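Local structure of secreted effector protein sseI (Salmonella enterica subsp. enterica serovar Typhimurium, 4G29) at residues A[62-67]-A[135-140]; A[78-83]-A[95-100]; A[131-136]-A[164-169]. The protein is a secreted Salmonella virulence effector whose catalytic domain belongs to the cysteine protease superfamily and probably modifies its targets by thiol-based chemistry. All coordinates share one frame; numbering follows the deposited sequence.

Interaction 1 of 3, residues A[62-67]-A[135-140]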
loop_
_atom_site.group_PDB
_atom_site.type_symbol
_atom_site.label_atom_id
_atom_site.label_comp_id
_atom_site.label_asym_id
_atom_site.label_seq_id
_atom_site.Cartn_x
_atom_site.Cartn_y
_atom_site.Cartn_z
ATOM N N ARG A 62 0.554 0.906 -11.760
ATOM C CA ARG A 62 1.443 -0.064 -11.178
ATOM C C ARG A 62 0.792 -0.614 -9.914
ATOM O O ARG A 62 -0.021 0.090 -9.286
ATOM C CB ARG A 62 2.775 0.578 -10.817
ATOM C CG ARG A 62 3.667 0.900 -11.979
ATOM C CD ARG A 62 4.324 2.245 -11.757
ATOM N NE ARG A 62 3.378 3.343 -11.947
ATOM C CZ ARG A 62 3.535 4.595 -11.520
ATOM N NH1 ARG A 62 4.629 4.982 -10.834
ATOM N NH2 ARG A 62 2.609 5.493 -11.802
ATOM N N TYR A 63 1.272 -1.803 -9.523
ATOM C CA TYR A 63 0.810 -2.539 -8.383
ATOM C C TYR A 63 1.946 -2.538 -7.380
ATOM O O TYR A 63 3.006 -3.024 -7.672
ATOM C CB TYR A 63 0.400 -3.928 -8.804
ATOM C CG TYR A 63 -0.725 -3.901 -9.814
ATOM C CD1 TYR A 63 -2.048 -3.654 -9.419
ATOM C CD2 TYR A 63 -0.462 -4.020 -11.174
ATOM C CE1 TYR A 63 -3.077 -3.627 -10.336
ATOM C CE2 TYR A 63 -1.492 -3.904 -12.113
ATOM C CZ TYR A 63 -2.774 -3.745 -11.697
ATOM O OH TYR A 63 -3.728 -3.661 -12.692
ATOM N N ARG A 64 1.664 -1.959 -6.217
ATOM C CA ARG A 64 2.638 -1.763 -5.192
ATOM C C ARG A 64 2.564 -2.863 -4.146
ATOM O O ARG A 64 1.589 -2.934 -3.390
ATOM C CB ARG A 64 2.473 -0.360 -4.548
ATOM C CG ARG A 64 3.577 -0.027 -3.523
ATOM C CD ARG A 64 3.648 1.479 -3.236
ATOM N NE ARG A 64 4.131 2.208 -4.408
ATOM C CZ ARG A 64 4.462 3.496 -4.437
ATOM N NH1 ARG A 64 4.260 4.246 -3.377
ATOM N NH2 ARG A 64 4.957 4.062 -5.535
ATOM N N GLY A 65 3.597 -3.706 -4.090
ATOM C CA GLY A 65 3.735 -4.761 -3.089
ATOM C C GLY A 65 4.582 -4.252 -1.944
ATOM O O GLY A 65 5.633 -3.617 -2.190
ATOM N N ILE A 66 4.107 -4.426 -0.731
ATOM C CA ILE A 66 4.712 -3.871 0.458
ATOM C C ILE A 66 4.966 -4.946 1.543
ATOM O O ILE A 66 4.125 -5.880 1.757
ATOM C CB ILE A 66 3.765 -2.760 1.067
ATOM C CG1 ILE A 66 3.403 -1.725 0.012
ATOM C CG2 ILE A 66 4.277 -2.114 2.421
ATOM C CD1 ILE A 66 2.000 -1.167 0.196
ATOM N N PHE A 67 6.128 -4.854 2.209
ATOM C CA PHE A 67 6.315 -5.594 3.448
ATOM C C PHE A 67 6.485 -4.638 4.636
ATOM O O PHE A 67 7.095 -3.555 4.506
ATOM C CB PHE A 67 7.527 -6.506 3.428
ATOM C CG PHE A 67 7.349 -7.812 2.654
ATOM C CD1 PHE A 67 6.130 -8.564 2.686
ATOM C CD2 PHE A 67 8.438 -8.377 1.977
ATOM C CE1 PHE A 67 6.012 -9.769 2.005
ATOM C CE2 PHE A 67 8.287 -9.593 1.244
ATOM C CZ PHE A 67 7.074 -10.284 1.321
ATOM N N TYR A 135 8.794 -1.419 -0.337
ATOM C CA TYR A 135 7.935 -1.804 -1.429
ATOM C C TYR A 135 8.660 -1.925 -2.759
ATOM O O TYR A 135 9.820 -1.451 -2.951
ATOM C CB TYR A 135 6.769 -0.814 -1.503
ATOM C CG TYR A 135 7.130 0.562 -2.071
ATOM C CD1 TYR A 135 7.225 0.746 -3.450
ATOM C CD2 TYR A 135 7.331 1.661 -1.232
ATOM C CE1 TYR A 135 7.510 1.966 -3.980
ATOM C CE2 TYR A 135 7.654 2.889 -1.747
ATOM C CZ TYR A 135 7.720 3.053 -3.107
ATOM O OH TYR A 135 8.024 4.333 -3.561
ATOM N N THR A 136 7.933 -2.518 -3.717
ATOM C CA THR A 136 8.355 -2.540 -5.075
ATOM C C THR A 136 7.070 -2.355 -5.918
ATOM O O THR A 136 6.035 -2.890 -5.549
ATOM C CB THR A 136 9.019 -3.897 -5.469
ATOM O OG1 THR A 136 10.093 -4.210 -4.585
ATOM C CG2 THR A 136 9.470 -3.914 -6.972
ATOM N N ASP A 137 7.143 -1.540 -6.973
ATOM C CA ASP A 137 6.080 -1.425 -7.976
ATOM C C ASP A 137 6.254 -2.392 -9.142
ATOM O O ASP A 137 7.374 -2.579 -9.680
ATOM C CB ASP A 137 5.979 0.026 -8.485
ATOM C CG ASP A 137 5.556 1.017 -7.426
ATOM O OD1 ASP A 137 4.886 0.635 -6.477
ATOM O OD2 ASP A 137 5.905 2.218 -7.553
ATOM N N PHE A 138 5.130 -2.955 -9.588
ATOM C CA PHE A 138 5.094 -3.980 -10.631
ATOM C C PHE A 138 4.057 -3.603 -11.663
ATOM O O PHE A 138 3.073 -2.914 -11.373
ATOM C CB PHE A 138 4.717 -5.338 -10.023
ATOM C CG PHE A 138 5.662 -5.824 -9.009
ATOM C CD1 PHE A 138 6.719 -6.626 -9.385
ATOM C CD2 PHE A 138 5.489 -5.557 -7.645
ATOM C CE1 PHE A 138 7.614 -7.107 -8.445
ATOM C CE2 PHE A 138 6.403 -6.095 -6.717
ATOM C CZ PHE A 138 7.430 -6.825 -7.119
ATOM N N SER A 139 4.239 -4.091 -12.884
ATOM C CA SER A 139 3.261 -3.824 -13.930
ATOM C C SER A 139 2.090 -4.798 -13.841
ATOM O O SER A 139 1.043 -4.554 -14.432
ATOM C CB SER A 139 3.950 -3.911 -15.304
ATOM O OG SER A 139 4.286 -5.275 -15.512
ATOM N N ASN A 140 2.227 -5.898 -13.094
ATOM C CA ASN A 140 1.218 -6.954 -13.091
ATOM C C ASN A 140 0.865 -7.326 -11.653
ATOM O O ASN A 140 1.774 -7.461 -10.828
ATOM C CB ASN A 140 1.766 -8.162 -13.875
ATOM C CG ASN A 140 0.836 -9.352 -13.845
ATOM O OD1 ASN A 140 0.757 -10.068 -12.851
ATOM N ND2 ASN A 140 0.106 -9.572 -14.950
HETATM O O HOH W 1 6.758 3.492 -9.625
HETATM O O HOH W 2 5.765 6.573 -3.271
#

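Interaction 2 of 3, residues A[78-83]-A[95-100]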
loop_
_atom_site.group_PDB
_atom_site.type_symbol
_atom_site.label_atom_id
_atom_site.label_comp_id
_atom_site.label_asym_id
_atom_site.label_seq_id
_atom_site.Cartn_x
_atom_site.Cartn_y
_atom_site.Cartn_z
ATOM N N THR A 78 4.517 -8.990 7.425
ATOM C CA THR A 78 3.182 -8.549 7.035
ATOM C C THR A 78 3.238 -7.954 5.636
ATOM O O THR A 78 4.121 -7.141 5.338
ATOM C CB THR A 78 2.689 -7.569 8.018
ATOM O OG1 THR A 78 2.598 -8.198 9.302
ATOM C CG2 THR A 78 1.307 -6.979 7.569
ATOM N N ASN A 79 2.303 -8.352 4.795
ATOM C CA ASN A 79 2.249 -7.806 3.443
ATOM C C ASN A 79 1.094 -6.828 3.291
ATOM O O ASN A 79 0.141 -6.760 4.129
ATOM C CB ASN A 79 2.338 -8.896 2.365
ATOM C CG ASN A 79 1.093 -9.763 2.287
ATOM O OD1 ASN A 79 0.159 -9.560 3.079
ATOM N ND2 ASN A 79 1.041 -10.715 1.323
ATOM N N HIS A 80 1.167 -6.035 2.249
ATOM C CA HIS A 80 0.123 -5.106 1.906
ATOM C C HIS A 80 0.292 -4.729 0.419
ATOM O O HIS A 80 1.357 -4.924 -0.168
ATOM C CB HIS A 80 0.190 -3.845 2.775
ATOM C CG HIS A 80 -1.019 -2.963 2.669
ATOM N ND1 HIS A 80 -2.294 -3.397 2.966
ATOM C CD2 HIS A 80 -1.143 -1.665 2.290
ATOM C CE1 HIS A 80 -3.142 -2.405 2.773
ATOM N NE2 HIS A 80 -2.470 -1.347 2.342
ATOM N N PHE A 81 -0.786 -4.250 -0.153
ATOM C CA PHE A 81 -0.845 -3.893 -1.584
ATOM C C PHE A 81 -1.611 -2.614 -1.823
ATOM O O PHE A 81 -2.685 -2.385 -1.245
ATOM C CB PHE A 81 -1.430 -5.027 -2.429
ATOM C CG PHE A 81 -0.650 -6.308 -2.307
ATOM C CD1 PHE A 81 0.449 -6.526 -3.091
ATOM C CD2 PHE A 81 -1.031 -7.268 -1.408
ATOM C CE1 PHE A 81 1.178 -7.651 -2.956
ATOM C CE2 PHE A 81 -0.268 -8.418 -1.292
ATOM C CZ PHE A 81 0.812 -8.582 -2.044
ATOM N N ALA A 82 -1.094 -1.790 -2.718
ATOM C CA ALA A 82 -1.785 -0.583 -3.106
ATOM C C ALA A 82 -1.662 -0.450 -4.640
ATOM O O ALA A 82 -0.904 -1.194 -5.253
ATOM C CB ALA A 82 -1.187 0.670 -2.397
ATOM N N VAL A 83 -2.312 0.541 -5.204
ATOM C CA VAL A 83 -2.238 0.774 -6.670
ATOM C C VAL A 83 -1.792 2.212 -6.922
ATOM O O VAL A 83 -2.262 3.134 -6.253
ATOM C CB VAL A 83 -3.581 0.433 -7.372
ATOM C CG1 VAL A 83 -3.450 0.479 -8.876
ATOM C CG2 VAL A 83 -4.126 -0.966 -6.938
ATOM N N ASP A 95 -4.972 3.458 -1.802
ATOM C CA ASP A 95 -4.717 2.440 -0.802
ATOM C C ASP A 95 -5.923 2.381 0.115
ATOM O O ASP A 95 -5.879 2.817 1.271
ATOM C CB ASP A 95 -3.421 2.797 -0.050
ATOM C CG ASP A 95 -2.977 1.741 0.968
ATOM O OD1 ASP A 95 -3.649 0.713 1.115
ATOM O OD2 ASP A 95 -1.921 1.989 1.619
ATOM N N VAL A 96 -7.006 1.865 -0.448
ATOM C CA VAL A 96 -8.308 1.883 0.191
ATOM C C VAL A 96 -8.502 0.818 1.299
ATOM O O VAL A 96 -9.550 0.789 1.918
ATOM C CB VAL A 96 -9.480 1.875 -0.819
ATOM C CG1 VAL A 96 -9.335 3.005 -1.891
ATOM C CG2 VAL A 96 -9.617 0.543 -1.540
ATOM N N SER A 97 -7.495 -0.013 1.548
ATOM C CA SER A 97 -7.523 -0.956 2.660
ATOM C C SER A 97 -6.413 -0.725 3.690
ATOM O O SER A 97 -6.150 -1.602 4.517
ATOM C CB SER A 97 -7.505 -2.383 2.161
ATOM O OG SER A 97 -6.302 -2.738 1.531
ATOM N N ALA A 98 -5.794 0.458 3.681
ATOM C CA ALA A 98 -4.674 0.788 4.587
ATOM C C ALA A 98 -5.084 0.595 6.040
ATOM O O ALA A 98 -4.303 0.173 6.899
ATOM C CB ALA A 98 -4.211 2.296 4.359
ATOM N N HIS A 99 -6.318 0.963 6.310
ATOM C CA HIS A 99 -6.854 0.906 7.655
ATOM C C HIS A 99 -7.020 -0.485 8.211
ATOM O O HIS A 99 -7.384 -0.613 9.419
ATOM C CB HIS A 99 -8.149 1.676 7.834
ATOM C CG HIS A 99 -9.169 1.331 6.813
ATOM N ND1 HIS A 99 -10.421 0.850 7.131
ATOM C CD2 HIS A 99 -9.074 1.298 5.476
ATOM C CE1 HIS A 99 -11.088 0.642 6.000
ATOM N NE2 HIS A 99 -10.279 0.884 4.987
ATOM N N GLN A 100 -6.710 -1.513 7.419
ATOM C CA GLN A 100 -6.572 -2.855 8.000
ATOM C C GLN A 100 -5.538 -2.906 9.146
ATOM O O GLN A 100 -5.592 -3.799 9.963
ATOM C CB GLN A 100 -6.305 -3.932 6.968
ATOM C CG GLN A 100 -4.921 -3.965 6.398
ATOM C CD GLN A 100 -4.523 -5.288 5.774
ATOM O OE1 GLN A 100 -4.940 -6.358 6.233
ATOM N NE2 GLN A 100 -3.606 -5.234 4.794
HETATM O O HOH W 3 -5.155 -1.076 -0.308
#

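Interaction 3 of 3, residues A[131-136]-A[164-169]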
loop_
_atom_site.group_PDB
_atom_site.type_symbol
_atom_site.label_atom_id
_atom_site.label_comp_id
_atom_site.label_asym_id
_atom_site.label_seq_id
_atom_site.Cartn_x
_atom_site.Cartn_y
_atom_site.Cartn_z
ATOM N N LYS A 131 8.693 0.136 12.762
ATOM C CA LYS A 131 8.631 -0.958 11.808
ATOM C C LYS A 131 9.378 -0.583 10.527
ATOM O O LYS A 131 9.477 0.599 10.151
ATOM C CB LYS A 131 7.183 -1.317 11.475
ATOM C CG LYS A 131 6.310 -1.815 12.656
ATOM C CD LYS A 131 4.815 -1.804 12.278
ATOM C CE LYS A 131 3.868 -2.117 13.462
ATOM N NZ LYS A 131 3.754 -3.544 13.689
ATOM N N LEU A 132 9.917 -1.607 9.884
ATOM C CA LEU A 132 10.592 -1.501 8.624
ATOM C C LEU A 132 9.587 -1.722 7.540
ATOM O O LEU A 132 8.935 -2.788 7.475
ATOM C CB LEU A 132 11.668 -2.556 8.495
ATOM C CG LEU A 132 12.344 -2.711 7.124
ATOM C CD1 LEU A 132 13.131 -1.457 6.672
ATOM C CD2 LEU A 132 13.274 -3.955 7.088
ATOM N N ILE A 133 9.489 -0.731 6.680
ATOM C CA ILE A 133 8.526 -0.775 5.580
ATOM C C ILE A 133 9.247 -0.504 4.266
ATOM O O ILE A 133 9.938 0.511 4.131
ATOM C CB ILE A 133 7.392 0.231 5.777
ATOM C CG1 ILE A 133 6.732 0.048 7.160
ATOM C CG2 ILE A 133 6.377 0.099 4.601
ATOM C CD1 ILE A 133 5.520 0.938 7.406
ATOM N N TYR A 134 9.058 -1.406 3.306
ATOM C CA TYR A 134 9.561 -1.214 1.934
ATOM C C TYR A 134 8.593 -1.809 0.907
ATOM O O TYR A 134 7.772 -2.654 1.252
ATOM C CB TYR A 134 10.990 -1.770 1.811
ATOM C CG TYR A 134 11.174 -3.228 2.019
ATOM C CD1 TYR A 134 10.733 -4.178 1.054
ATOM C CD2 TYR A 134 11.768 -3.694 3.171
ATOM C CE1 TYR A 134 10.948 -5.511 1.265
ATOM C CE2 TYR A 134 11.994 -5.031 3.370
ATOM C CZ TYR A 134 11.583 -5.924 2.444
ATOM O OH TYR A 134 11.786 -7.247 2.692
ATOM N N TYR A 135 8.794 -1.419 -0.337
ATOM C CA TYR A 135 7.935 -1.804 -1.429
ATOM C C TYR A 135 8.660 -1.925 -2.759
ATOM O O TYR A 135 9.820 -1.451 -2.951
ATOM C CB TYR A 135 6.769 -0.814 -1.503
ATOM C CG TYR A 135 7.130 0.562 -2.071
ATOM C CD1 TYR A 135 7.225 0.746 -3.450
ATOM C CD2 TYR A 135 7.331 1.661 -1.232
ATOM C CE1 TYR A 135 7.510 1.966 -3.980
ATOM C CE2 TYR A 135 7.654 2.889 -1.747
ATOM C CZ TYR A 135 7.720 3.053 -3.107
ATOM O OH TYR A 135 8.024 4.333 -3.561
ATOM N N THR A 136 7.933 -2.518 -3.717
ATOM C CA THR A 136 8.355 -2.540 -5.075
ATOM C C THR A 136 7.070 -2.355 -5.918
ATOM O O THR A 136 6.035 -2.890 -5.549
ATOM C CB THR A 136 9.019 -3.897 -5.469
ATOM O OG1 THR A 136 10.093 -4.210 -4.585
ATOM C CG2 THR A 136 9.470 -3.914 -6.972
ATOM N N VAL A 164 12.231 -0.322 -2.317
ATOM C CA VAL A 164 12.165 1.089 -1.993
ATOM C C VAL A 164 11.767 1.245 -0.538
ATOM O O VAL A 164 10.693 0.810 -0.139
ATOM C CB VAL A 164 11.196 1.870 -2.904
ATOM C CG1 VAL A 164 11.195 3.365 -2.574
ATOM C CG2 VAL A 164 11.509 1.604 -4.404
ATOM N N PHE A 165 12.621 1.855 0.279
ATOM C CA PHE A 165 12.329 2.043 1.713
ATOM C C PHE A 165 11.403 3.210 1.933
ATOM O O PHE A 165 11.601 4.302 1.383
ATOM C CB PHE A 165 13.607 2.205 2.521
ATOM C CG PHE A 165 14.489 1.012 2.459
ATOM C CD1 PHE A 165 14.224 -0.098 3.273
ATOM C CD2 PHE A 165 15.608 0.983 1.641
ATOM C CE1 PHE A 165 15.009 -1.207 3.187
ATOM C CE2 PHE A 165 16.426 -0.135 1.606
ATOM C CZ PHE A 165 16.100 -1.220 2.354
ATOM N N VAL A 166 10.359 2.935 2.716
ATOM C CA VAL A 166 9.492 3.933 3.311
ATOM C C VAL A 166 10.036 4.384 4.659
ATOM O O VAL A 166 10.083 5.582 4.959
ATOM C CB VAL A 166 8.105 3.393 3.452
ATOM C CG1 VAL A 166 7.230 4.410 4.196
ATOM C CG2 VAL A 166 7.553 3.137 2.032
ATOM N N THR A 167 10.479 3.414 5.447
ATOM C CA THR A 167 11.182 3.623 6.708
ATOM C C THR A 167 12.504 2.881 6.729
ATOM O O THR A 167 12.725 2.023 5.916
ATOM C CB THR A 167 10.337 3.166 7.938
ATOM O OG1 THR A 167 10.209 1.734 7.950
ATOM C CG2 THR A 167 9.008 3.852 8.001
ATOM N N SER A 168 13.377 3.263 7.644
ATOM C CA SER A 168 14.690 2.623 7.849
ATOM C C SER A 168 15.039 2.700 9.321
ATOM O O SER A 168 15.910 3.476 9.732
ATOM C CB SER A 168 15.767 3.286 6.997
ATOM O OG SER A 168 16.943 2.494 6.959
ATOM N N PRO A 169 14.356 1.910 10.137
ATOM C CA PRO A 169 14.482 2.028 11.589
ATOM C C PRO A 169 15.893 1.700 12.064
ATOM O O PRO A 169 16.643 0.944 11.388
ATOM C CB PRO A 169 13.504 1.033 12.148
ATOM C CG PRO A 169 12.920 0.314 11.025
ATOM C CD PRO A 169 13.324 0.925 9.733
#

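Interaction 1 of 3, residues A[62-67]-A[135-140]
The guanidinium of Arg64 lies flat over one face of the Tyr135 ring, planes 16° and centres 3.9 Å apart. The overlap is offset: NE of Arg64 sits near the rim of the ring, 3.4 Å from CE1 of Tyr135, and the CD methylene of Arg64 adds a CH-pi contact over the same face. At its edge the guanidinium meets the carboxylate of Asp137 nearly coplanar. NE of Arg64 reaches OD1 of Asp137 at 2.7 Å and NH2 of Arg64 reaches OD2 of Asp137 at 2.9 Å, a side-on bidentate salt bridge on the two syn lone pairs. The bend at chi3 (-68°) turns the guanidinium over the ring face while its NE edge stays toward Asp137. On the other side of the sheet, the Phe138 ring receives Tyr63 O at its edge and CG2 of Thr136 over one face, while the Tyr63 ring turns its own edge toward Ser139 O.

The backbones beneath are antiparallel neighbours in the central sheet of this papain-like domain. Tyr63 with Phe138 and Gly65 with Thr136 are the hydrogen-bonded pairs, and Tyr63 N to Phe138 O is 2.8 Å. Helix 141-147 packs against Phe138, and Trp120 touches Arg64.

OD2 of Asp137 also binds a water that accepts from Arg62 NH1; Arg62 is further tied to Asp91 and, through NE, to Asn60 O. The Tyr135 face and the two bonds to Asp137 fix the rotation of the Arg64 guanidinium, a second water joins NH1 of Arg64 to Tyr135 OH, and the carboxylate probably offsets the arginine's charge.

Interaction 2 of 3, residues A[78-83]-A[95-100]
His80 and Asp95 form a histidine-carboxylate hydrogen bond at the heart of this papain-like fold, consistent with the second and third members of a Cys-His-Asp triad in which Cys42, touching His80 from helix 42-55, would be the first. The whole contact is buried, but one part is tighter than the other. In the tight part, NE2 of His80 gives its hydrogen to OD1 of Asp95 at 2.7 Å, meeting that oxygen on its syn side and slightly out of the carboxylate plane, with ring and carboxylate turned 42° apart. Next to this bond, the methyl CB of Ala82 rests 3.9 Å from CB of Asp95, and here the backbones come nearest. OD2 of Asp95 is taken by Tyr124 and Trp120 of helix 117-126, second-shell groups that hold the carboxylate in position.

The looser part contains water. One water lies within hydrogen-bonding distance of Phe81 O, OD1 of Asp95 and OG of Ser97, but it cannot donate to every acceptor around it at once. Further along, the CA atoms of His80 and Ala98 are 8.1 Å apart, and the His80 and Gln100 side chains span the gap. The type I turn from Asp95 to Ala98 and the following 3-10 segment return Gln100 toward the strand, where its side chain runs antiparallel to that of His80. Its NE2 donates to ND1 of His80 at 2.9 Å. The ring is thus gripped at both nitrogens, which fixes its rotation, and Phe101 packs against it edge-to-face. The Gln100 NE2 atom lies 21° out of the imidazole plane.

Interaction 3 of 3, residues A[131-136]-A[164-169]
Val164 sets its branched CB over one face of the Tyr135 ring, 3.8 Å from the centroid and 15° off the normal, a CH-pi contact. Its CG1 methyl reaches toward the phenol end, 3.5 Å from CZ of Tyr135. Val166 approaches the same ring at about a right angle, its CG2 near the ring plane by CD2 of Tyr135. A chi1 of 74° stands the tyrosine up on the side of the sheet it shares with these valines, Val164 taking a face and Val166 an edge. On the reverse side, Tyr134 and Phe165 lie side by side and point the same way, CD1 of Phe165 touching CB of Tyr134 at 3.9 Å. The same phenylalanine atom also meets CD1 of Leu132, a methyl that packs against Pro169 as well. Tyr134 OH is bound by Trp69.

The strands pair in antiparallel fashion at the sheet margin of the papain-like domain. Tyr135 and Val164 form the hydrogen-bonded pair, with Val164 N to Tyr135 O at 2.7 Å. Beyond Phe165 the regular ladder ends, and Ile133 O accepts from two successive amides, Val166 N at 2.8 Å and Thr167 N at 3.2 Å. With Val166 near a helical backbone conformation, this resembles a classic beta bulge.

Past that point a side chain takes over. OG1 of Thr167 donates to Lys131 O at 2.6 Å, in the carbonyl plane and on a lone pair, while Ile133 N donates to the hydroxyl oxygen. This one hydroxyl therefore satisfies a carbonyl and an amide of the strand, continuing the polar link just before helix 170-176.

Interactions 1 and 3 lie on opposite edges of strand 132-138 and share Tyr135, whose ring carries Arg64 on one face and Val164 on the other. Interaction 2 is joined to interaction 1 through neighbouring strands 61-69 and 78-87, where Ile66 packs on His80 and backbone bonds probably link the two. It is the most central and buried of the three, and is polar, using imidazole, carboxylate and amide groups where the probable catalytic site lies. Interaction 1, partly buried, combines strand pairing with a charged pair. Interaction 3, farthest from the chain centre, joins one of the two outermost strands, 164-165, mainly by apolar side chains and backbone bonds.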